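Local coordinates for protein L-2,4-diaminobutyric acid acetyltransferase (Geobacillus sp., PDB 6SLL) that catalyses transfer of an acetyl group from acetyl coenzyme A to L-2,4-diaminobutyric acid, a step in the biosynthesis of the chemical chaperone ectoine, at residues B[132-137]-B[169-174]; B[76-81]-B[117-122]; B[19-24]-B[103-108]. One frame throughout, in Å; residues are numbered along the deposited sequence. Where two conformers were deposited one is given.

The three contacts share one mixed beta sheet of the GNAT fold. Interactions 1 and 2 have centres about 15 Å apart and meet on neighbouring strands, where Ile-173 N probably hydrogen-bonds to Ile-122 O at 2.8 Å. Interactions 1 and 3, about 17 Å apart between centres, lie on two helices that touch coenzyme A, and Leu-136 CD1 of the one packs against Lys-104 N of the other at 3.7 Å. Interaction 2 is about 18 Å from interaction 3, centre to centre, and is joined to it through Ile-122 and Leu-107. The side chain of Phe-137, in interaction 1, comes within about 6 Å of bound diaminobutyric acid.

Interaction 1 (B[132-137]-B[169-174]); sequences ASRRLF and PLFVIG. With COA (coenzyme A), chain F.
Pro-169 opens the contact with its ring: CG lies 3.6 Å from NH1 of Arg-134, the two side chains crossing at about a right angle. Two residues on, Phe-171 presents the far edge of its ring, and CZ sits 3.7 Å from CZ of Arg-134, over the centre of one guanidinium face. The planes stand 69° apart, so this is an edge set against a flat cation rather than a parallel stack. The extended chain of Arg-134 carries its end out to the strand, and Val-126 O takes a hydrogen bond from NH1; arginine suits the place because its flat end can pack on carbon while its N-H groups serve a backbone carbonyl. Ile-173 reaches in with CD1, 3.9 Å from CB of Phe-137 and 3.8 Å from its carbonyl O. CG1 beside the backbone N (chi1 -61°) and a nearly straight chi2 stretch this slender branch across the gap to Phe-137. Phe-171 and Ile-173, both apolar, suit a strand face covered by a helix of the GNAT fold. On the cofactor side of helix 131-144, Arg-135 NH2 makes a weak, long hydrogen bond of 3.4 Å to O8A of coenzyme A. The helix thus lies between the cofactor and strand 168-173, which runs between strands 121-125 and 148-154, while the broad apolar ring of Phe-137 also packs on Val-88 and Val-91 of strand 85-93.

Interaction 2 (B[76-81]-B[117-122]); sequences AFRSPR and HGVRFI
Arg-78, at the end of strand 69-78, reaches across to the loop that leads from helix 102-112 into strand 121-125 of the GNAT fold's central sheet. The polar part of the contact is a hydrogen bond from Arg-78 NH1 to His-117 O, 2.8 Å long and nearly straight at 164°. The oxygen lies in the plane of the guanidinium, whereas NH1 stands above the carbonyl plane, 41° out of it. Further backbone carbonyls hold the same group: Ala-115 O also accepts from NH1, and Pro-83 O from NE. Arginine suits this place because its several N-H groups fan out in one plane and can serve carbonyls of separate loops at once. A methionine in its place would probably leave these carbonyls without their shared donor, the 117-119 loop less firmly tied to the strand end, and the Val-119 methyl without its flat partner. The chain bends at chi3 (54°), which turns the guanidinium toward the loop. Gly-118 has a backbone shape in which a side chain would jam against the carbonyl before it; its C lies 3.8 Å from Arg-78 NH2. The apolar part belongs to Val-119, whose other neighbours include Leu-86 and Met-111. With CG2 beside the backbone N, this branched residue sets one methyl over the centre of the guanidinium face, CG2 lying 3.6 Å from CZ of Arg-78.

Interaction 3 (B[19-24]-B[103-108]); sequences VVYRRP and AKAMLT. With COA (coenzyme A), chain F.
Tyr-21 meets Ala-105 and Met-106 where the first, outermost strand of the GNAT sheet passes helix 102-112. This helix grows out of the Arg-x-x-Gly-x-Ala pyrophosphate-binding motif of GNAT enzymes, where Arg-99 N and Gly-101 N also bond to coenzyme A, and its N-terminus probably helps to stabilise the phosphate charge. Approaching along the strand, Val-19 turns to Ala-64 and Ile-102, and Val-20 ties the edge to strand 62-66 by backbone bonding with Glu-65. Tyr-21 then makes the contact. Its CB points toward the helix, and CG lies beside the backbone N (chi1 -63°), which extends the ring along the helix surface. Met-106 meets the ring at its edge, near the ring plane, with CG 3.8 Å from Tyr-21 CE1, and the two side chains cross at about a right angle. The Ala-105 methyl comes in obliquely at the phenol end, CB lying 3.6 Å from CZ and 3.4 Å from OH of Tyr-21. Alanine suits this place because its single methyl lets the broad ring come close; tyrosine offers a long apolar surface. Met-106 also packs on Met-62 of strand 62-66. Arg-22, next in line, forms salt bridges with Glu-65 and Asp-28; its NH1 also bonds to Arg-23 O. Pro-24, in the loop beyond the strand, packs on Ile-63 and Cys-61. Just before Ala-105, near the start of the helix, the cofactor is gripped by backbone and side chain together: Ala-103 N bonds to O4A at 2.9 Å, Lys-104 N to O2A at 2.9 Å, and Lys-104 NZ, also paired with Glu-143, reaches O7A of the coenzyme A 3'-phosphate at 2.8 Å.

Interaction 1 (B[132-137]-B[169-174])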
loop_
_atom_site.group_PDB
_atom_site.type_symbol
_atom_site.label_atom_id
_atom_site.label_comp_id
_atom_site.label_asym_id
_atom_site.label_seq_id
_atom_site.Cartn_x
_atom_site.Cartn_y
_atom_site.Cartn_z
ATOM N N ALA B 132 -16.336 0.068 17.197
ATOM C CA ALA B 132 -16.558 -1.350 16.819
ATOM C C ALA B 132 -15.294 -2.028 16.424
ATOM O O ALA B 132 -15.069 -3.218 16.698
ATOM C CB ALA B 132 -17.604 -1.388 15.738
ATOM N N SER B 133 -14.381 -1.273 15.765
ATOM C CA SER B 133 -13.117 -1.822 15.395
ATOM C C SER B 133 -12.257 -2.223 16.579
ATOM O O SER B 133 -11.567 -3.243 16.637
ATOM C CB SER B 133 -12.364 -0.858 14.450
ATOM O OG SER B 133 -13.005 -0.635 13.173
ATOM N N ARG B 134 -12.262 -1.363 17.598
ATOM C CA ARG B 134 -11.645 -1.738 18.832
ATOM C C ARG B 134 -12.120 -3.043 19.472
ATOM O O ARG B 134 -11.366 -3.931 19.854
ATOM C CB ARG B 134 -11.723 -0.637 19.930
ATOM C CG ARG B 134 -11.045 0.557 19.605
ATOM C CD ARG B 134 -10.555 1.435 20.639
ATOM N NE ARG B 134 -9.617 2.392 19.972
ATOM C CZ ARG B 134 -8.848 3.049 20.724
ATOM N NH1 ARG B 134 -8.167 4.078 20.250
ATOM N NH2 ARG B 134 -9.071 2.846 22.052
ATOM N N ARG B 135 -13.476 -3.206 19.447
ATOM C CA ARG B 135 -14.034 -4.495 19.961
ATOM C C ARG B 135 -13.648 -5.664 19.097
ATOM O O ARG B 135 -13.368 -6.796 19.617
ATOM C CB ARG B 135 -15.490 -4.446 20.081
ATOM C CG ARG B 135 -15.889 -3.641 21.210
ATOM C CD ARG B 135 -15.307 -4.208 22.541
ATOM N NE ARG B 135 -15.316 -5.721 22.688
ATOM C CZ ARG B 135 -14.380 -6.502 23.394
ATOM N NH1 ARG B 135 -13.294 -5.942 24.012
ATOM N NH2 ARG B 135 -14.569 -7.855 23.442
ATOM N N LEU B 136 -13.573 -5.475 17.753
ATOM C CA LEU B 136 -13.158 -6.559 16.860
ATOM C C LEU B 136 -11.810 -7.077 17.290
ATOM O O LEU B 136 -11.566 -8.287 17.467
ATOM C CB LEU B 136 -13.116 -6.045 15.456
ATOM C CG LEU B 136 -12.529 -7.013 14.446
ATOM C CD1 LEU B 136 -13.388 -8.245 14.276
ATOM C CD2 LEU B 136 -12.379 -6.260 13.140
ATOM N N PHE B 137 -10.811 -6.144 17.410
ATOM C CA PHE B 137 -9.443 -6.582 17.603
ATOM C C PHE B 137 -9.222 -7.024 19.072
ATOM O O PHE B 137 -8.531 -8.034 19.296
ATOM C CB PHE B 137 -8.455 -5.501 17.229
ATOM C CG PHE B 137 -8.346 -5.387 15.742
ATOM C CD1 PHE B 137 -7.598 -6.317 15.017
ATOM C CD2 PHE B 137 -8.922 -4.362 15.077
ATOM C CE1 PHE B 137 -7.484 -6.260 13.695
ATOM C CE2 PHE B 137 -8.799 -4.272 13.677
ATOM C CZ PHE B 137 -8.108 -5.236 13.026
ATOM N N PRO B 169 -3.617 5.246 17.318
ATOM C CA PRO B 169 -2.736 4.491 18.206
ATOM C C PRO B 169 -2.534 3.078 17.646
ATOM O O PRO B 169 -3.419 2.477 17.015
ATOM C CB PRO B 169 -3.485 4.442 19.501
ATOM C CG PRO B 169 -4.837 4.806 19.126
ATOM C CD PRO B 169 -4.874 5.610 17.957
ATOM N N LEU B 170 -1.354 2.536 17.917
ATOM C CA LEU B 170 -0.947 1.197 17.434
ATOM C C LEU B 170 -1.274 0.109 18.407
ATOM O O LEU B 170 -0.823 0.131 19.555
ATOM C CB LEU B 170 0.576 1.200 17.129
ATOM C CG LEU B 170 1.129 -0.040 16.555
ATOM C CD1 LEU B 170 0.621 -0.294 15.133
ATOM C CD2 LEU B 170 2.656 -0.015 16.608
ATOM N N PHE B 171 -2.079 -0.848 17.958
ATOM C CA PHE B 171 -2.386 -2.046 18.718
ATOM C C PHE B 171 -1.450 -3.077 18.243
ATOM O O PHE B 171 -1.276 -3.346 17.048
ATOM C CB PHE B 171 -3.851 -2.472 18.438
ATOM C CG PHE B 171 -4.901 -1.619 19.121
ATOM C CD1 PHE B 171 -5.049 -0.265 18.806
ATOM C CD2 PHE B 171 -5.689 -2.156 20.091
ATOM C CE1 PHE B 171 -5.972 0.553 19.439
ATOM C CE2 PHE B 171 -6.674 -1.328 20.682
ATOM C CZ PHE B 171 -6.664 0.050 20.481
ATOM N N VAL B 172 -0.831 -3.792 19.169
ATOM C CA VAL B 172 0.069 -4.942 18.932
ATOM C C VAL B 172 -0.567 -6.153 19.619
ATOM O O VAL B 172 -0.655 -6.148 20.892
ATOM C CB VAL B 172 1.504 -4.734 19.411
ATOM C CG1 VAL B 172 2.377 -5.970 19.132
ATOM C CG2 VAL B 172 2.095 -3.512 18.722
ATOM N N ILE B 173 -0.968 -7.148 18.872
ATOM C CA ILE B 173 -1.638 -8.326 19.416
ATOM C C ILE B 173 -0.756 -9.522 19.229
ATOM O O ILE B 173 -0.284 -9.799 18.135
ATOM C CB ILE B 173 -2.940 -8.565 18.730
ATOM C CG1 ILE B 173 -3.931 -7.359 18.913
ATOM C CG2 ILE B 173 -3.622 -9.840 19.202
ATOM C CD1 ILE B 173 -5.041 -7.338 17.940
ATOM N N GLY B 174 -0.433 -10.190 20.311
ATOM C CA GLY B 174 0.485 -11.293 20.302
ATOM C C GLY B 174 1.320 -11.345 21.516
ATOM O O GLY B 174 1.243 -10.496 22.384
HETATM N N1A COA F . -22.116 -2.114 18.804
HETATM C C2A COA F . -21.591 -2.958 19.704
HETATM N N3A COA F . -20.716 -3.945 19.495
HETATM C C4A COA F . -20.391 -4.081 18.179
HETATM C C5A COA F . -20.854 -3.240 17.176
HETATM C C6A COA F . -21.753 -2.202 17.493
HETATM N N6A COA F . -22.287 -1.377 16.641
HETATM N N7A COA F . -20.366 -3.711 15.964
HETATM C C8A COA F . -19.570 -4.729 16.253
HETATM N N9A COA F . -19.543 -4.947 17.591
HETATM C C1B COA F . -18.781 -5.919 18.247
HETATM C C2B COA F . -19.403 -7.318 18.158
HETATM O O2B COA F . -20.331 -7.523 19.169
HETATM C C3B COA F . -18.132 -8.147 18.156
HETATM O O3B COA F . -17.590 -8.111 19.543
HETATM P P3B COA F . -17.753 -9.384 20.539
HETATM O O7A COA F . -16.756 -10.346 19.857
HETATM O O8A COA F . -17.452 -8.810 21.932
HETATM O O9A COA F . -19.070 -10.224 20.141
HETATM C C4B COA F . -17.172 -7.302 17.364
HETATM O O4B COA F . -17.524 -5.957 17.573
HETATM C C5B COA F . -17.115 -7.801 15.918
HETATM O O5B COA F . -18.447 -7.806 15.350
HETATM P P1A COA F . -18.733 -8.138 13.821
HETATM O O1A COA F . -20.186 -8.355 13.680
HETATM O O2A COA F . -17.792 -9.162 13.312
HETATM O O3A COA F . -18.354 -6.706 13.184
HETATM P P2A COA F . -18.915 -6.106 11.795
HETATM O O4A COA F . -18.972 -7.162 10.760
HETATM O O5A COA F . -20.171 -5.345 12.074
HETATM O O6A COA F . -17.765 -5.135 11.395
HETATM C CBP COA F . -16.491 -3.098 11.568
HETATM C CCP COA F . -17.070 -4.267 12.321
HETATM C CDP COA F . -15.550 -2.328 12.542
HETATM C CEP COA F . -15.709 -3.590 10.403
HETATM C CAP COA F . -17.701 -2.219 11.108
HETATM O OAP COA F . -18.328 -1.667 12.296
HETATM C C9P COA F . -17.381 -1.102 10.177
HETATM O O9P COA F . -16.966 -1.250 9.014
HETATM N N8P COA F . -17.590 0.123 10.731
HETATM C C7P COA F . -17.425 1.364 10.151
HETATM C C6P COA F . -18.475 2.436 10.748
HETATM C C5P COA F . -18.073 2.981 12.078
HETATM O O5P COA F . -17.736 2.156 12.998
HETATM N N4P COA F . -18.175 4.167 12.303
HETATM C C3P COA F . -17.834 4.801 13.645
HETATM C C2P COA F . -17.894 6.498 13.412
HETATM S S1P COA F . -19.610 6.918 13.354
#

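Interaction 2 (B[76-81]-B[117-122])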
loop_
_atom_site.group_PDB
_atom_site.type_symbol
_atom_site.label_atom_id
_atom_site.label_comp_id
_atom_site.label_asym_id
_atom_site.label_seq_id
_atom_site.Cartn_x
_atom_site.Cartn_y
_atom_site.Cartn_z
ATOM N N ALA B 76 -4.249 -6.408 4.408
ATOM C CA ALA B 76 -3.147 -6.618 5.323
ATOM C C ALA B 76 -1.960 -6.974 4.509
ATOM O O ALA B 76 -2.007 -7.377 3.345
ATOM C CB ALA B 76 -3.470 -7.752 6.300
ATOM N N PHE B 77 -0.761 -6.920 5.155
ATOM C CA PHE B 77 0.518 -7.314 4.543
ATOM C C PHE B 77 1.475 -7.719 5.613
ATOM O O PHE B 77 1.396 -7.208 6.761
ATOM C CB PHE B 77 1.102 -6.231 3.617
ATOM C CG PHE B 77 1.321 -4.915 4.316
ATOM C CD1 PHE B 77 2.423 -4.665 5.124
ATOM C CD2 PHE B 77 0.398 -3.904 4.208
ATOM C CE1 PHE B 77 2.575 -3.458 5.808
ATOM C CE2 PHE B 77 0.583 -2.689 4.864
ATOM C CZ PHE B 77 1.651 -2.448 5.661
ATOM N N ARG B 78 2.375 -8.645 5.325
ATOM C CA ARG B 78 3.442 -8.939 6.259
ATOM C C ARG B 78 4.492 -7.841 6.208
ATOM O O ARG B 78 4.877 -7.374 5.144
ATOM C CB ARG B 78 4.060 -10.308 5.984
ATOM C CG ARG B 78 3.048 -11.377 6.095
ATOM C CD ARG B 78 3.320 -12.644 6.271
ATOM N NE ARG B 78 4.175 -13.070 7.388
ATOM C CZ ARG B 78 4.236 -14.301 7.758
ATOM N NH1 ARG B 78 3.546 -15.227 7.158
ATOM N NH2 ARG B 78 5.114 -14.653 8.708
ATOM N N SER B 79 4.953 -7.381 7.385
ATOM C CA SER B 79 5.942 -6.291 7.390
ATOM C C SER B 79 7.228 -6.745 6.713
ATOM O O SER B 79 7.804 -7.710 7.162
ATOM C CB SER B 79 6.158 -5.924 8.867
ATOM O OG SER B 79 7.240 -4.995 8.918
ATOM N N PRO B 80 7.715 -5.986 5.758
ATOM C CA PRO B 80 8.949 -6.451 5.093
ATOM C C PRO B 80 10.137 -6.620 5.999
ATOM O O PRO B 80 10.858 -7.670 5.898
ATOM C CB PRO B 80 9.172 -5.353 4.032
ATOM C CG PRO B 80 7.801 -4.937 3.651
ATOM C CD PRO B 80 7.030 -4.956 4.959
ATOM N N ARG B 81 10.372 -5.770 6.959
ATOM C CA ARG B 81 11.520 -5.911 7.852
ATOM C C ARG B 81 11.265 -6.888 8.992
ATOM O O ARG B 81 12.279 -7.455 9.487
ATOM C CB ARG B 81 11.968 -4.645 8.494
ATOM C CG ARG B 81 12.462 -3.564 7.595
ATOM C CD ARG B 81 12.940 -2.350 8.367
ATOM N NE ARG B 81 11.951 -1.757 9.170
ATOM C CZ ARG B 81 11.005 -0.938 8.755
ATOM N NH1 ARG B 81 11.000 -0.490 7.580
ATOM N NH2 ARG B 81 10.075 -0.546 9.559
ATOM N N HIS B 117 0.901 -18.074 7.568
ATOM C CA HIS B 117 1.552 -19.069 8.419
ATOM C C HIS B 117 2.739 -18.416 9.108
ATOM O O HIS B 117 3.557 -17.752 8.464
ATOM C CB HIS B 117 2.046 -20.240 7.543
ATOM C CG HIS B 117 2.878 -21.180 8.281
ATOM N ND1 HIS B 117 4.270 -21.093 8.364
ATOM C CD2 HIS B 117 2.537 -22.258 8.986
ATOM C CE1 HIS B 117 4.685 -22.139 9.093
ATOM N NE2 HIS B 117 3.656 -22.791 9.469
ATOM N N GLY B 118 2.901 -18.682 10.389
ATOM C CA GLY B 118 4.036 -18.138 11.094
ATOM C C GLY B 118 3.839 -16.692 11.628
ATOM O O GLY B 118 4.812 -16.182 12.177
ATOM N N VAL B 119 2.723 -16.067 11.395
ATOM C CA VAL B 119 2.527 -14.755 11.925
ATOM C C VAL B 119 2.433 -14.866 13.435
ATOM O O VAL B 119 1.612 -15.600 14.005
ATOM C CB VAL B 119 1.263 -14.134 11.350
ATOM C CG1 VAL B 119 0.839 -12.899 12.155
ATOM C CG2 VAL B 119 1.442 -13.760 9.897
ATOM N N ARG B 120 3.275 -14.116 14.118
ATOM C CA ARG B 120 3.313 -14.131 15.543
ATOM C C ARG B 120 2.671 -12.896 16.191
ATOM O O ARG B 120 2.283 -12.971 17.368
ATOM C CB ARG B 120 4.741 -14.346 16.006
ATOM C CG ARG B 120 4.929 -15.000 17.366
ATOM C CD ARG B 120 6.416 -15.170 17.723
ATOM N NE ARG B 120 6.453 -15.553 19.104
ATOM C CZ ARG B 120 7.020 -14.916 20.104
ATOM N NH1 ARG B 120 7.860 -13.849 19.818
ATOM N NH2 ARG B 120 7.002 -15.436 21.307
ATOM N N PHE B 121 2.509 -11.801 15.436
ATOM C CA PHE B 121 1.854 -10.598 15.898
ATOM C C PHE B 121 0.962 -9.997 14.835
ATOM O O PHE B 121 1.395 -10.043 13.662
ATOM C CB PHE B 121 2.884 -9.517 16.328
ATOM C CG PHE B 121 3.719 -9.921 17.528
ATOM C CD1 PHE B 121 3.305 -9.580 18.774
ATOM C CD2 PHE B 121 4.899 -10.528 17.345
ATOM C CE1 PHE B 121 4.013 -9.944 19.910
ATOM C CE2 PHE B 121 5.706 -10.874 18.470
ATOM C CZ PHE B 121 5.184 -10.594 19.744
ATOM N N ILE B 122 -0.133 -9.388 15.231
ATOM C CA ILE B 122 -0.843 -8.448 14.386
ATOM C C ILE B 122 -0.527 -7.057 14.897
ATOM O O ILE B 122 -0.600 -6.803 16.126
ATOM C CB ILE B 122 -2.332 -8.701 14.406
ATOM C CG1 ILE B 122 -2.688 -9.990 13.652
ATOM C CG2 ILE B 122 -3.091 -7.517 13.906
ATOM C CD1 ILE B 122 -4.154 -10.408 13.840
#

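Interaction 3 (B[19-24]-B[103-108])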
loop_
_atom_site.group_PDB
_atom_site.type_symbol
_atom_site.label_atom_id
_atom_site.label_comp_id
_atom_site.label_asym_id
_atom_site.label_seq_id
_atom_site.Cartn_x
_atom_site.Cartn_y
_atom_site.Cartn_z
ATOM N N VAL B 19 -22.877 -15.739 3.576
ATOM C CA VAL B 19 -21.775 -14.906 3.146
ATOM C C VAL B 19 -20.651 -15.781 2.720
ATOM O O VAL B 19 -20.355 -16.823 3.309
ATOM C CB VAL B 19 -21.338 -13.967 4.278
ATOM C CG1 VAL B 19 -20.112 -13.141 3.884
ATOM C CG2 VAL B 19 -22.457 -13.041 4.692
ATOM N N VAL B 20 -20.021 -15.434 1.566
ATOM C CA VAL B 20 -18.888 -16.182 1.074
ATOM C C VAL B 20 -17.619 -15.311 1.184
ATOM O O VAL B 20 -17.624 -14.121 0.982
ATOM C CB VAL B 20 -19.185 -16.829 -0.166
ATOM C CG1 VAL B 20 -20.329 -17.813 -0.157
ATOM C CG2 VAL B 20 -19.455 -15.859 -1.132
ATOM N N TYR B 21 -16.535 -16.035 1.483
ATOM C CA TYR B 21 -15.230 -15.411 1.799
ATOM C C TYR B 21 -14.211 -15.823 0.788
ATOM O O TYR B 21 -14.121 -17.064 0.487
ATOM C CB TYR B 21 -14.792 -15.789 3.226
ATOM C CG TYR B 21 -15.788 -15.255 4.278
ATOM C CD1 TYR B 21 -15.666 -13.966 4.790
ATOM C CD2 TYR B 21 -16.818 -16.047 4.727
ATOM C CE1 TYR B 21 -16.551 -13.484 5.715
ATOM C CE2 TYR B 21 -17.744 -15.527 5.600
ATOM C CZ TYR B 21 -17.622 -14.251 6.137
ATOM O OH TYR B 21 -18.489 -13.703 7.004
ATOM N N ARG B 22 -13.400 -14.928 0.288
ATOM C CA ARG B 22 -12.396 -15.292 -0.716
ATOM C C ARG B 22 -11.287 -14.199 -0.699
ATOM O O ARG B 22 -11.474 -13.118 -0.221
ATOM C CB ARG B 22 -12.970 -15.345 -2.137
ATOM C CG ARG B 22 -13.525 -14.037 -2.644
ATOM C CD ARG B 22 -14.098 -14.171 -4.014
ATOM N NE ARG B 22 -14.780 -12.904 -4.457
ATOM C CZ ARG B 22 -14.169 -11.862 -5.047
ATOM N NH1 ARG B 22 -12.841 -11.869 -5.170
ATOM N NH2 ARG B 22 -14.839 -10.810 -5.395
ATOM N N ARG B 23 -10.156 -14.530 -1.315
ATOM C CA ARG B 23 -9.184 -13.476 -1.510
ATOM C C ARG B 23 -9.602 -12.550 -2.656
ATOM O O ARG B 23 -10.331 -12.962 -3.614
ATOM C CB ARG B 23 -7.758 -14.050 -1.706
ATOM C CG ARG B 23 -7.589 -14.564 -3.097
ATOM C CD ARG B 23 -6.112 -15.143 -3.254
ATOM N NE ARG B 23 -5.610 -16.055 -2.087
ATOM C CZ ARG B 23 -5.889 -17.306 -1.663
ATOM N NH1 ARG B 23 -6.536 -17.742 -2.311
ATOM N NH2 ARG B 23 -5.686 -18.193 -0.625
ATOM N N PRO B 24 -9.221 -11.308 -2.567
ATOM C CA PRO B 24 -9.530 -10.387 -3.670
ATOM C C PRO B 24 -8.687 -10.631 -4.876
ATOM O O PRO B 24 -7.669 -11.354 -4.791
ATOM C CB PRO B 24 -9.221 -9.018 -3.057
ATOM C CG PRO B 24 -8.104 -9.285 -2.102
ATOM C CD PRO B 24 -8.465 -10.663 -1.494
ATOM N N ALA B 103 -16.969 -9.192 10.061
ATOM C CA ALA B 103 -15.591 -8.793 10.293
ATOM C C ALA B 103 -14.831 -9.848 11.114
ATOM O O ALA B 103 -13.661 -10.144 10.787
ATOM C CB ALA B 103 -15.507 -7.438 11.006
ATOM N N LYS B 104 -15.464 -10.426 12.132
ATOM C CA LYS B 104 -14.799 -11.443 12.912
ATOM C C LYS B 104 -14.459 -12.636 12.019
ATOM O O LYS B 104 -13.377 -13.201 12.141
ATOM C CB LYS B 104 -15.686 -11.867 14.033
ATOM C CG LYS B 104 -15.137 -12.872 14.985
ATOM C CD LYS B 104 -16.150 -13.266 16.079
ATOM C CE LYS B 104 -16.494 -12.140 17.006
ATOM N NZ LYS B 104 -17.090 -12.692 18.307
ATOM N N ALA B 105 -15.341 -13.010 11.138
ATOM C CA ALA B 105 -15.105 -14.148 10.230
ATOM C C ALA B 105 -14.004 -13.785 9.243
ATOM O O ALA B 105 -13.179 -14.681 8.914
ATOM C CB ALA B 105 -16.369 -14.560 9.488
ATOM N N MET B 106 -13.943 -12.565 8.751
ATOM C CA MET B 106 -12.882 -12.224 7.840
ATOM C C MET B 106 -11.521 -12.264 8.539
ATOM O O MET B 106 -10.534 -12.710 7.967
ATOM C CB MET B 106 -13.046 -10.787 7.280
ATOM C CG MET B 106 -14.145 -10.644 6.243
ATOM S SD MET B 106 -14.113 -9.093 5.340
ATOM C CE MET B 106 -14.440 -7.917 6.657
ATOM N N LEU B 107 -11.460 -11.760 9.797
ATOM C CA LEU B 107 -10.188 -11.693 10.497
ATOM C C LEU B 107 -9.738 -13.087 10.846
ATOM O O LEU B 107 -8.558 -13.476 10.634
ATOM C CB LEU B 107 -10.340 -10.829 11.763
ATOM C CG LEU B 107 -9.129 -10.702 12.668
ATOM C CD1 LEU B 107 -7.888 -10.198 11.897
ATOM C CD2 LEU B 107 -9.400 -9.802 13.848
ATOM N N THR B 108 -10.615 -13.941 11.366
ATOM C CA THR B 108 -10.269 -15.320 11.714
ATOM C C THR B 108 -9.858 -16.006 10.407
ATOM O O THR B 108 -8.823 -16.751 10.347
ATOM C CB THR B 108 -11.498 -16.026 12.320
ATOM O OG1 THR B 108 -11.758 -15.394 13.564
ATOM C CG2 THR B 108 -11.291 -17.523 12.490
HETATM N N1A COA F . -22.116 -2.114 18.804
HETATM C C2A COA F . -21.591 -2.958 19.704
HETATM N N3A COA F . -20.716 -3.945 19.495
HETATM C C4A COA F . -20.391 -4.081 18.179
HETATM C C5A COA F . -20.854 -3.240 17.176
HETATM C C6A COA F . -21.753 -2.202 17.493
HETATM N N6A COA F . -22.287 -1.377 16.641
HETATM N N7A COA F . -20.366 -3.711 15.964
HETATM C C8A COA F . -19.570 -4.729 16.253
HETATM N N9A COA F . -19.543 -4.947 17.591
HETATM C C1B COA F . -18.781 -5.919 18.247
HETATM C C2B COA F . -19.403 -7.318 18.158
HETATM O O2B COA F . -20.331 -7.523 19.169
HETATM C C3B COA F . -18.132 -8.147 18.156
HETATM O O3B COA F . -17.590 -8.111 19.543
HETATM P P3B COA F . -17.753 -9.384 20.539
HETATM O O7A COA F . -16.756 -10.346 19.857
HETATM O O8A COA F . -17.452 -8.810 21.932
HETATM O O9A COA F . -19.070 -10.224 20.141
HETATM C C4B COA F . -17.172 -7.302 17.364
HETATM O O4B COA F . -17.524 -5.957 17.573
HETATM C C5B COA F . -17.115 -7.801 15.918
HETATM O O5B COA F . -18.447 -7.806 15.350
HETATM P P1A COA F . -18.733 -8.138 13.821
HETATM O O1A COA F . -20.186 -8.355 13.680
HETATM O O2A COA F . -17.792 -9.162 13.312
HETATM O O3A COA F . -18.354 -6.706 13.184
HETATM P P2A COA F . -18.915 -6.106 11.795
HETATM O O4A COA F . -18.972 -7.162 10.760
HETATM O O5A COA F . -20.171 -5.345 12.074
HETATM O O6A COA F . -17.765 -5.135 11.395
HETATM C CBP COA F . -16.491 -3.098 11.568
HETATM C CCP COA F . -17.070 -4.267 12.321
HETATM C CDP COA F . -15.550 -2.328 12.542
HETATM C CEP COA F . -15.709 -3.590 10.403
HETATM C CAP COA F . -17.701 -2.219 11.108
HETATM O OAP COA F . -18.328 -1.667 12.296
HETATM C C9P COA F . -17.381 -1.102 10.177
HETATM O O9P COA F . -16.966 -1.250 9.014
HETATM N N8P COA F . -17.590 0.123 10.731
HETATM C C7P COA F . -17.425 1.364 10.151
HETATM C C6P COA F . -18.475 2.436 10.748
HETATM C C5P COA F . -18.073 2.981 12.078
HETATM O O5P COA F . -17.736 2.156 12.998
HETATM N N4P COA F . -18.175 4.167 12.303
HETATM C C3P COA F . -17.834 4.801 13.645
HETATM C C2P COA F . -17.894 6.498 13.412
HETATM S S1P COA F . -19.610 6.918 13.354
#